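Local coordinates for geranylgeranyl pyrophosphate synthase (Corynebacterium glutamicum, PDB 3LMD), which probably makes long-chain isoprenyl diphosphates in isoprenoid biosynthesis, as a metal-dependent prenyltransferase of the FPP/GGPP synthase family, at residues S94-H108 / L203-A215. Sequence-based numbering, arbitrary orientation.
Sequences SENVIKAAVVVEITH and LIASAGYLGAMHA
Val104 fits as a knob into a hole on helix 188-214 formed by Leu203, Ser206, Ala207 and Leu210. Its CG1 lies anti to the backbone N (chi1 172°), which splits the two methyls between neighbours. Val104 CG1 meets Leu203 CD1 at 3.9 Å and also touches Ala207 CB. Val104 CG2 reaches Leu210 CD1 at 3.8 Å. The side chains of Val104 and Leu203 run past each other in opposite directions. The Leu203 methyls part, CD1 to Val104 and CD2 to His108, where Leu203 CD2 lies 3.7 Å from His108 CA.

One turn back, Ala100 CB touches Leu210 CB. Ala100 CB also sits obliquely to the His214 ring, 3.7 Å from His214 CD2. With His214 CG anti to the carbonyl carbon (chi1 -74°), the ring is brought against Asn96 CB and Ala100 CB. Met213 CE sits above one ring face, displaced toward the rim. A water in the ring plane joins His214 ND1, at 2.6 Å, to Asn96 ND2. His214 NE2 hydrogen-bonds to Thr161 OG1, so both ring nitrogens have partners. Val97 CG2 rests 3.8 Å from Gly211 O, where the helices come close.

The axes of 95-108 and 203-214 run nearly antiparallel, at 164°, and approach to 8.6 Å. This pairing belongs to the all-helical prenyl synthase fold. Helix 95-118 also carries Asp115, a calcium ligand seen for this protein, though no calcium is bound in this chain. Side-chain packing around Val104 and Ala100 is mainly apolar, while a water links Asn96 and His214 at the other end.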
ATOM      1  N   SER A  94     -26.843  -6.536   2.244  1.00 30.22           N
ATOM      2  CA  SER A  94     -26.526  -7.610   3.175  1.00 35.64           C
ATOM      3  C   SER A  94     -25.178  -7.335   3.837  1.00 39.04           C
ATOM      4  O   SER A  94     -24.516  -6.339   3.518  1.00 29.56           O
ATOM      5  CB  SER A  94     -26.474  -8.921   2.422  1.00 39.80           C
ATOM      6  OG  SER A  94     -25.474  -8.842   1.414  1.00 45.71           O
ATOM      7  N   GLU A  95     -24.758  -8.207   4.753  1.00 29.23           N
ATOM      8  CA  GLU A  95     -23.545  -7.931   5.534  1.00 34.76           C
ATOM      9  C   GLU A  95     -22.300  -7.827   4.606  1.00 26.87           C
ATOM     10  O   GLU A  95     -21.392  -7.025   4.856  1.00 28.26           O
ATOM     11  CB  GLU A  95     -23.349  -9.033   6.588  1.00 42.97           C
ATOM     12  CG  GLU A  95     -21.981  -9.100   7.254  1.00 51.33           C
ATOM     13  CD  GLU A  95     -21.485 -10.565   7.394  1.00 71.55           C
ATOM     14  OE1 GLU A  95     -22.070 -11.473   6.747  1.00 73.52           O
ATOM     15  OE2 GLU A  95     -20.517 -10.815   8.145  1.00 64.96           O
ATOM     16  N   ASN A  96     -22.245  -8.660   3.577  1.00 27.19           N
ATOM     17  CA  ASN A  96     -21.078  -8.622   2.685  1.00 32.35           C
ATOM     18  C   ASN A  96     -21.086  -7.418   1.726  1.00 33.39           C
ATOM     19  O   ASN A  96     -20.022  -6.945   1.306  1.00 28.65           O
ATOM     20  CB  ASN A  96     -20.929  -9.921   1.930  1.00 30.30           C
ATOM     21  CG  ASN A  96     -20.360 -11.047   2.803  1.00 33.88           C
ATOM     22  OD1 ASN A  96     -19.937 -10.827   3.934  1.00 34.82           O
ATOM     23  ND2 ASN A  96     -20.323 -12.247   2.253  1.00 34.08           N
ATOM     24  N   VAL A  97     -22.280  -6.946   1.376  1.00 29.01           N
ATOM     25  CA  VAL A  97     -22.430  -5.669   0.656  1.00 28.80           C
ATOM     26  C   VAL A  97     -21.892  -4.506   1.497  1.00 31.10           C
ATOM     27  O   VAL A  97     -21.143  -3.664   0.998  1.00 26.13           O
ATOM     28  CB  VAL A  97     -23.913  -5.379   0.285  1.00 27.51           C
ATOM     29  CG1 VAL A  97     -24.059  -3.967  -0.288  1.00 25.53           C
ATOM     30  CG2 VAL A  97     -24.428  -6.377  -0.729  1.00 28.47           C
ATOM     31  N   ILE A  98     -22.279  -4.446   2.773  1.00 27.05           N
ATOM     32  CA  ILE A  98     -21.742  -3.434   3.693  1.00 24.76           C
ATOM     33  C   ILE A  98     -20.231  -3.539   3.788  1.00 26.53           C
ATOM     34  O   ILE A  98     -19.526  -2.531   3.762  1.00 26.74           O
ATOM     35  CB  ILE A  98     -22.277  -3.625   5.137  1.00 31.85           C
ATOM     36  CG1 ILE A  98     -23.801  -3.519   5.182  1.00 44.68           C
ATOM     37  CG2 ILE A  98     -21.646  -2.632   6.107  1.00 28.62           C
ATOM     38  CD1 ILE A  98     -24.322  -2.348   4.503  1.00 39.46           C
ATOM     39  N   LYS A  99     -19.732  -4.750   3.947  1.00 24.08           N
ATOM     40  CA  LYS A  99     -18.288  -4.938   4.079  1.00 26.69           C
ATOM     41  C   LYS A  99     -17.518  -4.550   2.786  1.00 24.97           C
ATOM     42  O   LYS A  99     -16.435  -3.948   2.846  1.00 25.53           O
ATOM     43  CB  LYS A  99     -18.017  -6.409   4.445  1.00 29.81           C
ATOM     44  CG  LYS A  99     -16.618  -6.727   4.878  1.00 36.60           C
ATOM     45  CD  LYS A  99     -16.518  -8.169   5.474  1.00 41.50           C
ATOM     46  CE  LYS A  99     -17.466  -8.393   6.661  1.00 36.57           C
ATOM     47  NZ  LYS A  99     -17.128  -9.620   7.455  1.00 30.86           N
ATOM     48  N   ALA A 100     -18.042  -4.945   1.630  1.00 25.31           N
ATOM     49  CA  ALA A 100     -17.467  -4.487   0.351  1.00 25.78           C
ATOM     50  C   ALA A 100     -17.454  -2.959   0.219  1.00 26.05           C
ATOM     51  O   ALA A 100     -16.477  -2.391  -0.264  1.00 25.89           O
ATOM     52  CB  ALA A 100     -18.181  -5.143  -0.845  1.00 25.55           C
ATOM     53  N   ALA A 101     -18.512  -2.281   0.658  1.00 21.99           N
ATOM     54  CA  ALA A 101     -18.593  -0.824   0.562  1.00 23.60           C
ATOM     55  C   ALA A 101     -17.521  -0.189   1.426  1.00 24.94           C
ATOM     56  O   ALA A 101     -16.924   0.842   1.050  1.00 25.50           O
ATOM     57  CB  ALA A 101     -19.996  -0.309   0.984  1.00 24.47           C
ATOM     58  N   VAL A 102     -17.246  -0.829   2.555  1.00 21.86           N
ATOM     59  CA  VAL A 102     -16.223  -0.342   3.460  1.00 23.51           C
ATOM     60  C   VAL A 102     -14.856  -0.519   2.798  1.00 19.24           C
ATOM     61  O   VAL A 102     -14.001   0.355   2.885  1.00 23.59           O
ATOM     62  CB  VAL A 102     -16.284  -1.038   4.843  1.00 25.77           C
ATOM     63  CG1 VAL A 102     -14.994  -0.752   5.680  1.00 24.53           C
ATOM     64  CG2 VAL A 102     -17.576  -0.611   5.609  1.00 23.00           C
ATOM     65  N   VAL A 103     -14.664  -1.656   2.136  1.00 22.47           N
ATOM     66  CA  VAL A 103     -13.396  -1.886   1.443  1.00 21.74           C
ATOM     67  C   VAL A 103     -13.179  -0.801   0.385  1.00 26.53           C
ATOM     68  O   VAL A 103     -12.076  -0.252   0.267  1.00 24.10           O
ATOM     69  CB  VAL A 103     -13.366  -3.287   0.801  1.00 21.23           C
ATOM     70  CG1 VAL A 103     -12.184  -3.419  -0.224  1.00 25.21           C
ATOM     71  CG2 VAL A 103     -13.220  -4.367   1.907  1.00 24.70           C
ATOM     72  N   VAL A 104     -14.221  -0.492  -0.384  1.00 23.35           N
ATOM     73  CA  VAL A 104     -14.098   0.570  -1.394  1.00 27.11           C
ATOM     74  C   VAL A 104     -13.723   1.889  -0.737  1.00 23.37           C
ATOM     75  O   VAL A 104     -12.812   2.601  -1.203  1.00 23.95           O
ATOM     76  CB  VAL A 104     -15.383   0.723  -2.232  1.00 25.95           C
ATOM     77  CG1 VAL A 104     -15.314   1.978  -3.147  1.00 24.83           C
ATOM     78  CG2 VAL A 104     -15.587  -0.558  -3.061  1.00 25.31           C
ATOM     79  N   GLU A 105     -14.417   2.242   0.331  1.00 22.32           N
ATOM     80  CA  GLU A 105     -14.124   3.526   0.974  1.00 25.02           C
ATOM     81  C   GLU A 105     -12.736   3.604   1.607  1.00 26.62           C
ATOM     82  O   GLU A 105     -12.096   4.660   1.565  1.00 27.82           O
ATOM     83  CB  GLU A 105     -15.202   3.911   1.993  1.00 26.68           C
ATOM     84  CG  GLU A 105     -14.947   5.272   2.608  1.00 28.12           C
ATOM     85  CD  GLU A 105     -15.223   6.447   1.658  1.00 31.65           C
ATOM     86  OE1 GLU A 105     -15.540   6.237   0.476  1.00 30.44           O
ATOM     87  OE2 GLU A 105     -15.154   7.613   2.111  1.00 31.03           O
ATOM     88  N   ILE A 106     -12.271   2.495   2.190  1.00 22.03           N
ATOM     89  CA  ILE A 106     -10.929   2.466   2.793  1.00 24.13           C
ATOM     90  C   ILE A 106      -9.886   2.647   1.715  1.00 24.93           C
ATOM     91  O   ILE A 106      -8.860   3.309   1.906  1.00 23.65           O
ATOM     92  CB  ILE A 106     -10.673   1.111   3.506  1.00 22.98           C
ATOM     93  CG1 ILE A 106     -11.460   1.061   4.844  1.00 26.34           C
ATOM     94  CG2 ILE A 106      -9.164   0.950   3.761  1.00 23.34           C
ATOM     95  CD1 ILE A 106     -11.439  -0.377   5.515  1.00 29.25           C
ATOM     96  N   THR A 107     -10.138   2.035   0.569  1.00 23.65           N
ATOM     97  CA  THR A 107      -9.199   2.167  -0.559  1.00 24.49           C
ATOM     98  C   THR A 107      -9.141   3.591  -1.062  1.00 26.91           C
ATOM     99  O   THR A 107      -8.047   4.126  -1.330  1.00 25.58           O
ATOM    100  CB  THR A 107      -9.597   1.218  -1.695  1.00 26.56           C
ATOM    101  OG1 THR A 107      -9.502  -0.130  -1.205  1.00 26.41           O
ATOM    102  CG2 THR A 107      -8.646   1.385  -2.911  1.00 28.18           C
ATOM    103  N   HIS A 108     -10.316   4.214  -1.157  1.00 22.02           N
ATOM    104  CA  HIS A 108     -10.397   5.632  -1.475  1.00 23.24           C
ATOM    105  C   HIS A 108      -9.568   6.464  -0.514  1.00 24.71           C
ATOM    106  O   HIS A 108      -8.786   7.313  -0.946  1.00 26.16           O
ATOM    107  CB  HIS A 108     -11.880   6.097  -1.471  1.00 24.92           C
ATOM    108  CG  HIS A 108     -12.047   7.572  -1.547  1.00 27.79           C
ATOM    109  ND1 HIS A 108     -11.509   8.329  -2.575  1.00 26.89           N
ATOM    110  CD2 HIS A 108     -12.692   8.441  -0.730  1.00 27.98           C
ATOM    111  CE1 HIS A 108     -11.818   9.604  -2.379  1.00 29.18           C
ATOM    112  NE2 HIS A 108     -12.527   9.697  -1.264  1.00 33.66           N
ATOM    113  N   LEU A 203     -12.561   3.311  -9.474  1.00 24.36           N
ATOM    114  CA  LEU A 203     -12.992   2.973  -8.117  1.00 29.30           C
ATOM    115  C   LEU A 203     -14.509   3.124  -7.951  1.00 27.71           C
ATOM    116  O   LEU A 203     -15.136   2.388  -7.179  1.00 30.02           O
ATOM    117  CB  LEU A 203     -12.259   3.815  -7.082  1.00 29.84           C
ATOM    118  CG  LEU A 203     -12.436   3.444  -5.606  1.00 26.12           C
ATOM    119  CD1 LEU A 203     -12.085   1.968  -5.270  1.00 25.81           C
ATOM    120  CD2 LEU A 203     -11.492   4.413  -4.814  1.00 24.19           C
ATOM    121  N   ILE A 204     -15.100   4.070  -8.668  1.00 26.75           N
ATOM    122  CA  ILE A 204     -16.564   4.185  -8.657  1.00 27.06           C
ATOM    123  C   ILE A 204     -17.158   2.973  -9.383  1.00 26.86           C
ATOM    124  O   ILE A 204     -18.121   2.368  -8.905  1.00 27.16           O
ATOM    125  CB  ILE A 204     -17.011   5.523  -9.286  1.00 26.05           C
ATOM    126  CG1 ILE A 204     -16.462   6.682  -8.444  1.00 30.63           C
ATOM    127  CG2 ILE A 204     -18.531   5.636  -9.358  1.00 28.14           C
ATOM    128  CD1 ILE A 204     -16.624   8.030  -9.137  1.00 31.50           C
ATOM    129  N   ALA A 205     -16.561   2.598 -10.514  1.00 26.31           N
ATOM    130  CA  ALA A 205     -16.927   1.376 -11.226  1.00 25.43           C
ATOM    131  C   ALA A 205     -16.839   0.177 -10.287  1.00 28.96           C
ATOM    132  O   ALA A 205     -17.718  -0.689 -10.294  1.00 27.19           O
ATOM    133  CB  ALA A 205     -16.025   1.151 -12.474  1.00 25.39           C
ATOM    134  N   SER A 206     -15.784   0.136  -9.472  1.00 26.78           N
ATOM    135  CA  SER A 206     -15.591  -0.963  -8.536  1.00 27.11           C
ATOM    136  C   SER A 206     -16.691  -1.026  -7.474  1.00 25.44           C
ATOM    137  O   SER A 206     -17.103  -2.095  -7.080  1.00 26.01           O
ATOM    138  CB  SER A 206     -14.210  -0.829  -7.838  1.00 28.00           C
ATOM    139  OG  SER A 206     -14.093  -1.775  -6.806  1.00 32.82           O
ATOM    140  N   ALA A 207     -17.104   0.118  -6.956  1.00 23.63           N
ATOM    141  CA  ALA A 207     -18.208   0.169  -6.012  1.00 26.10           C
ATOM    142  C   ALA A 207     -19.476  -0.464  -6.628  1.00 28.31           C
ATOM    143  O   ALA A 207     -20.163  -1.234  -5.963  1.00 24.43           O
ATOM    144  CB  ALA A 207     -18.479   1.575  -5.620  1.00 23.47           C
ATOM    145  N   GLY A 208     -19.770  -0.153  -7.892  1.00 23.90           N
ATOM    146  CA  GLY A 208     -20.974  -0.742  -8.566  1.00 23.95           C
ATOM    147  C   GLY A 208     -20.795  -2.250  -8.728  1.00 27.77           C
ATOM    148  O   GLY A 208     -21.688  -3.044  -8.427  1.00 27.91           O
ATOM    149  N   TYR A 209     -19.617  -2.649  -9.176  1.00 25.73           N
ATOM    150  CA  TYR A 209     -19.314  -4.062  -9.405  1.00 25.11           C
ATOM    151  C   TYR A 209     -19.490  -4.870  -8.103  1.00 27.57           C
ATOM    152  O   TYR A 209     -20.199  -5.885  -8.064  1.00 28.62           O
ATOM    153  CB  TYR A 209     -17.864  -4.217  -9.936  1.00 26.06           C
ATOM    154  CG  TYR A 209     -17.481  -5.683 -10.102  1.00 26.41           C
ATOM    155  CD1 TYR A 209     -17.813  -6.390 -11.266  1.00 33.88           C
ATOM    156  CD2 TYR A 209     -16.822  -6.373  -9.075  1.00 26.36           C
ATOM    157  CE1 TYR A 209     -17.476  -7.773 -11.416  1.00 32.62           C
ATOM    158  CE2 TYR A 209     -16.489  -7.769  -9.207  1.00 34.61           C
ATOM    159  CZ  TYR A 209     -16.826  -8.439 -10.378  1.00 42.38           C
ATOM    160  OH  TYR A 209     -16.510  -9.771 -10.518  1.00 46.27           O
ATOM    161  N   LEU A 210     -18.863  -4.395  -7.025  1.00 23.61           N
ATOM    162  CA  LEU A 210     -18.812  -5.131  -5.774  1.00 24.40           C
ATOM    163  C   LEU A 210     -20.168  -5.133  -5.069  1.00 26.98           C
ATOM    164  O   LEU A 210     -20.567  -6.159  -4.530  1.00 29.67           O
ATOM    165  CB  LEU A 210     -17.731  -4.530  -4.865  1.00 25.86           C
ATOM    166  CG  LEU A 210     -16.286  -4.872  -5.323  1.00 23.97           C
ATOM    167  CD1 LEU A 210     -15.306  -4.110  -4.364  1.00 23.94           C
ATOM    168  CD2 LEU A 210     -15.999  -6.384  -5.354  1.00 31.57           C
ATOM    169  N   GLY A 211     -20.845  -3.989  -5.046  1.00 26.76           N
ATOM    170  CA  GLY A 211     -22.170  -3.899  -4.432  1.00 27.60           C
ATOM    171  C   GLY A 211     -23.117  -4.873  -5.106  1.00 32.29           C
ATOM    172  O   GLY A 211     -23.810  -5.626  -4.427  1.00 30.49           O
ATOM    173  N   ALA A 212     -23.119  -4.890  -6.436  1.00 26.91           N
ATOM    174  CA  ALA A 212     -24.012  -5.784  -7.172  1.00 29.04           C
ATOM    175  C   ALA A 212     -23.587  -7.250  -7.015  1.00 32.83           C
ATOM    176  O   ALA A 212     -24.433  -8.130  -6.814  1.00 32.57           O
ATOM    177  CB  ALA A 212     -24.081  -5.394  -8.655  1.00 29.63           C
ATOM    178  N   MET A 213     -22.288  -7.526  -7.117  1.00 26.31           N
ATOM    179  CA  MET A 213     -21.825  -8.905  -7.057  1.00 28.43           C
ATOM    180  C   MET A 213     -22.116  -9.547  -5.696  1.00 32.85           C
ATOM    181  O   MET A 213     -22.582 -10.698  -5.634  1.00 33.05           O
ATOM    182  CB  MET A 213     -20.327  -9.033  -7.380  1.00 26.71           C
ATOM    183  CG  MET A 213     -19.836 -10.528  -7.400  1.00 36.09           C
ATOM    184  SD  MET A 213     -19.280 -11.140  -5.788  1.00 34.51           S
ATOM    185  CE  MET A 213     -17.585 -10.437  -5.911  1.00 42.25           C
ATOM    186  N   HIS A 214     -21.797  -8.840  -4.615  1.00 29.86           N
ATOM    187  CA  HIS A 214     -22.061  -9.366  -3.269  1.00 30.72           C
ATOM    188  C   HIS A 214     -23.540  -9.456  -2.902  1.00 33.79           C
ATOM    189  O   HIS A 214     -23.888 -10.151  -1.953  1.00 36.47           O
ATOM    190  CB  HIS A 214     -21.268  -8.636  -2.179  1.00 26.23           C
ATOM    191  CG  HIS A 214     -19.817  -9.000  -2.177  1.00 28.37           C
ATOM    192  ND1 HIS A 214     -19.367 -10.230  -1.758  1.00 28.67           N
ATOM    193  CD2 HIS A 214     -18.735  -8.352  -2.676  1.00 30.38           C
ATOM    194  CE1 HIS A 214     -18.056 -10.304  -1.927  1.00 28.27           C
ATOM    195  NE2 HIS A 214     -17.647  -9.174  -2.486  1.00 24.15           N
ATOM    196  N   ALA A 215     -24.395  -8.776  -3.658  1.00 30.42           N
ATOM    197  CA  ALA A 215     -25.833  -8.922  -3.484  1.00 32.36           C
ATOM    198  C   ALA A 215     -26.391 -10.075  -4.325  1.00 36.46           C
ATOM    199  O   ALA A 215     -27.606 -10.354  -4.290  1.00 36.35           O
ATOM    200  CB  ALA A 215     -26.531  -7.639  -3.838  1.00 29.55           C
TER
HETATM  201  O   HOH W   1     -20.706 -12.200  -0.734  1.00 37.80           O